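Local coordinates for protein GH3 beta-N-acetylglucosaminidase (Paenibacillaceae, PDB 6K5J) that is a family 3 glycoside hydrolase that removes terminal beta-linked N-acetylglucosamine units, probably from chitin-derived oligosaccharides, at residues E504-P507 and S508-R511. Numbering follows the deposited sequence.
Sequences ENTP and SAMR
Thr-506 turns its hydroxyl back over the start of helix 507-517, where OG1 accepts the backbone N-H of Ala-509 at 3.2 Å with a somewhat bent N-H...O angle of 149°. With OG1 between the backbone N and the carbonyl carbon (chi1 59°), the oxygen comes round to the Ala-509 amide and CG2 stands beside the backbone N. The same hydroxyl donates to Glu-504, OG1 to OE2 being 2.7 Å, and meets the carboxylate from above its plane. One oxygen is thus gripped twice, accepting from the helix and donating to an acid. The CB of Ala-509 rests against both residues, 3.2 Å from Thr-506 OG1 and 3.7 Å from Glu-504 CG. Without the hydroxyl, as with an alanine here, the Ala-509 N-H would probably lose its cap and Glu-504 OE2 its donor, leaving the carboxylate held less firmly. The other carboxylate oxygen of Glu-504, OE1, takes the amide of Gly-101, tying this loop to one from the N-terminal part of the chain.

Across the turn, Met-510 folds back against the loop. Its chain bends at chi2 (-58°) and chi3, bringing CE to 3.3 Å from Glu-504 O, while CG lies 3.4 Å from Thr-506 O; Trp-394 and Trp-416 pack against the same side chain. Backbone bonds carry the helix onward, Met-510 N to Thr-506 O at 3.1 Å and Arg-511 N to Pro-507 O at 3.0 Å. Arg-511 extends away from the loop to a salt bridge with Glu-370, and Ser-508 OG bonds to Ser-369 OG. Thr-506 followed by Pro-507 is a classic threonine N-cap with proline at N1, here starting the helix that follows strand 499-501 of the six-stranded mixed sheet.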
ATOM      1  N   GLU A 504      -6.157   8.240   7.414  1.00 18.61           N
ATOM      2  CA  GLU A 504      -4.714   8.089   7.580  1.00 18.99           C
ATOM      3  C   GLU A 504      -4.285   9.056   8.678  1.00 19.99           C
ATOM      4  O   GLU A 504      -5.047   9.943   9.078  1.00 19.42           O
ATOM      5  CB  GLU A 504      -3.941   8.358   6.285  1.00 20.14           C
ATOM      6  CG  GLU A 504      -4.190   9.734   5.721  1.00 18.53           C
ATOM      7  CD  GLU A 504      -3.649   9.889   4.322  1.00 20.31           C
ATOM      8  OE1 GLU A 504      -3.685   8.907   3.544  1.00 20.34           O
ATOM      9  OE2 GLU A 504      -3.181  11.000   4.006  1.00 22.58           O
ATOM     10  N   ASN A 505      -3.056   8.871   9.174  1.00 18.86           N
ATOM     11  CA  ASN A 505      -2.483   9.754  10.187  1.00 20.62           C
ATOM     12  C   ASN A 505      -1.287  10.539   9.651  1.00 22.49           C
ATOM     13  O   ASN A 505      -0.371  10.883  10.402  1.00 23.09           O
ATOM     14  CB  ASN A 505      -2.098   8.965  11.443  1.00 22.45           C
ATOM     15  CG  ASN A 505      -0.947   7.999  11.210  1.00 23.37           C
ATOM     16  OD1 ASN A 505      -0.492   7.817  10.087  1.00 22.47           O
ATOM     17  ND2 ASN A 505      -0.477   7.366  12.284  1.00 26.58           N
ATOM     18  N   THR A 506      -1.282  10.813   8.346  1.00 22.05           N
ATOM     19  CA  THR A 506      -0.209  11.552   7.697  1.00 20.19           C
ATOM     20  C   THR A 506      -0.152  12.996   8.191  1.00 21.83           C
ATOM     21  O   THR A 506      -1.131  13.510   8.736  1.00 18.76           O
ATOM     22  CB  THR A 506      -0.433  11.574   6.190  1.00 22.31           C
ATOM     23  OG1 THR A 506      -1.700  12.193   5.921  1.00 19.77           O
ATOM     24  CG2 THR A 506      -0.427  10.165   5.616  1.00 22.02           C
ATOM     25  N   PRO A 507       0.978  13.685   7.972  1.00 20.77           N
ATOM     26  CA  PRO A 507       1.039  15.102   8.363  1.00 21.76           C
ATOM     27  C   PRO A 507      -0.065  15.943   7.745  1.00 20.69           C
ATOM     28  O   PRO A 507      -0.706  16.726   8.455  1.00 19.42           O
ATOM     29  CB  PRO A 507       2.434  15.532   7.882  1.00 21.23           C
ATOM     30  CG  PRO A 507       3.251  14.282   7.974  1.00 28.29           C
ATOM     31  CD  PRO A 507       2.297  13.181   7.533  1.00 22.69           C
ATOM     32  N   SER A 508      -0.318  15.789   6.437  1.00 19.28           N
ATOM     33  CA  SER A 508      -1.301  16.643   5.780  1.00 18.97           C
ATOM     34  C   SER A 508      -2.723  16.309   6.210  1.00 19.31           C
ATOM     35  O   SER A 508      -3.574  17.202   6.239  1.00 17.03           O
ATOM     36  CB  SER A 508      -1.162  16.552   4.256  1.00 19.62           C
ATOM     37  OG  SER A 508      -1.494  15.258   3.781  1.00 20.41           O
ATOM     38  N   ALA A 509      -3.006  15.042   6.532  1.00 19.15           N
ATOM     39  CA  ALA A 509      -4.346  14.686   6.992  1.00 17.21           C
ATOM     40  C   ALA A 509      -4.607  15.254   8.380  1.00 18.79           C
ATOM     41  O   ALA A 509      -5.716  15.706   8.675  1.00 18.80           O
ATOM     42  CB  ALA A 509      -4.530  13.163   7.001  1.00 18.32           C
ATOM     43  N   MET A 510      -3.589  15.262   9.237  1.00 18.97           N
ATOM     44  CA  MET A 510      -3.785  15.806  10.572  1.00 19.82           C
ATOM     45  C   MET A 510      -3.853  17.327  10.548  1.00 18.92           C
ATOM     46  O   MET A 510      -4.580  17.925  11.355  1.00 19.35           O
ATOM     47  CB  MET A 510      -2.679  15.302  11.501  1.00 20.17           C
ATOM     48  CG  MET A 510      -2.724  13.771  11.730  1.00 19.43           C
ATOM     49  SD  MET A 510      -4.292  13.168  12.433  1.00 21.63           S
ATOM     50  CE  MET A 510      -5.236  12.655  10.972  1.00 18.43           C
ATOM     51  N   ARG A 511      -3.130  17.966   9.627  1.00 18.43           N
ATOM     52  CA  ARG A 511      -3.267  19.411   9.448  1.00 18.39           C
ATOM     53  C   ARG A 511      -4.683  19.764   9.026  1.00 17.04           C
ATOM     54  O   ARG A 511      -5.309  20.653   9.611  1.00 18.41           O
ATOM     55  CB  ARG A 511      -2.257  19.924   8.421  1.00 19.11           C
ATOM     56  CG  ARG A 511      -2.429  21.420   8.058  1.00 19.00           C
ATOM     57  CD  ARG A 511      -1.493  21.834   6.903  1.00 23.11           C
ATOM     58  NE  ARG A 511      -1.749  23.211   6.473  1.00 24.92           N
ATOM     59  CZ  ARG A 511      -2.683  23.571   5.598  1.00 28.20           C
ATOM     60  NH1 ARG A 511      -3.465  22.655   5.035  1.00 20.43           N
ATOM     61  NH2 ARG A 511      -2.834  24.859   5.282  1.00 27.16           N
TER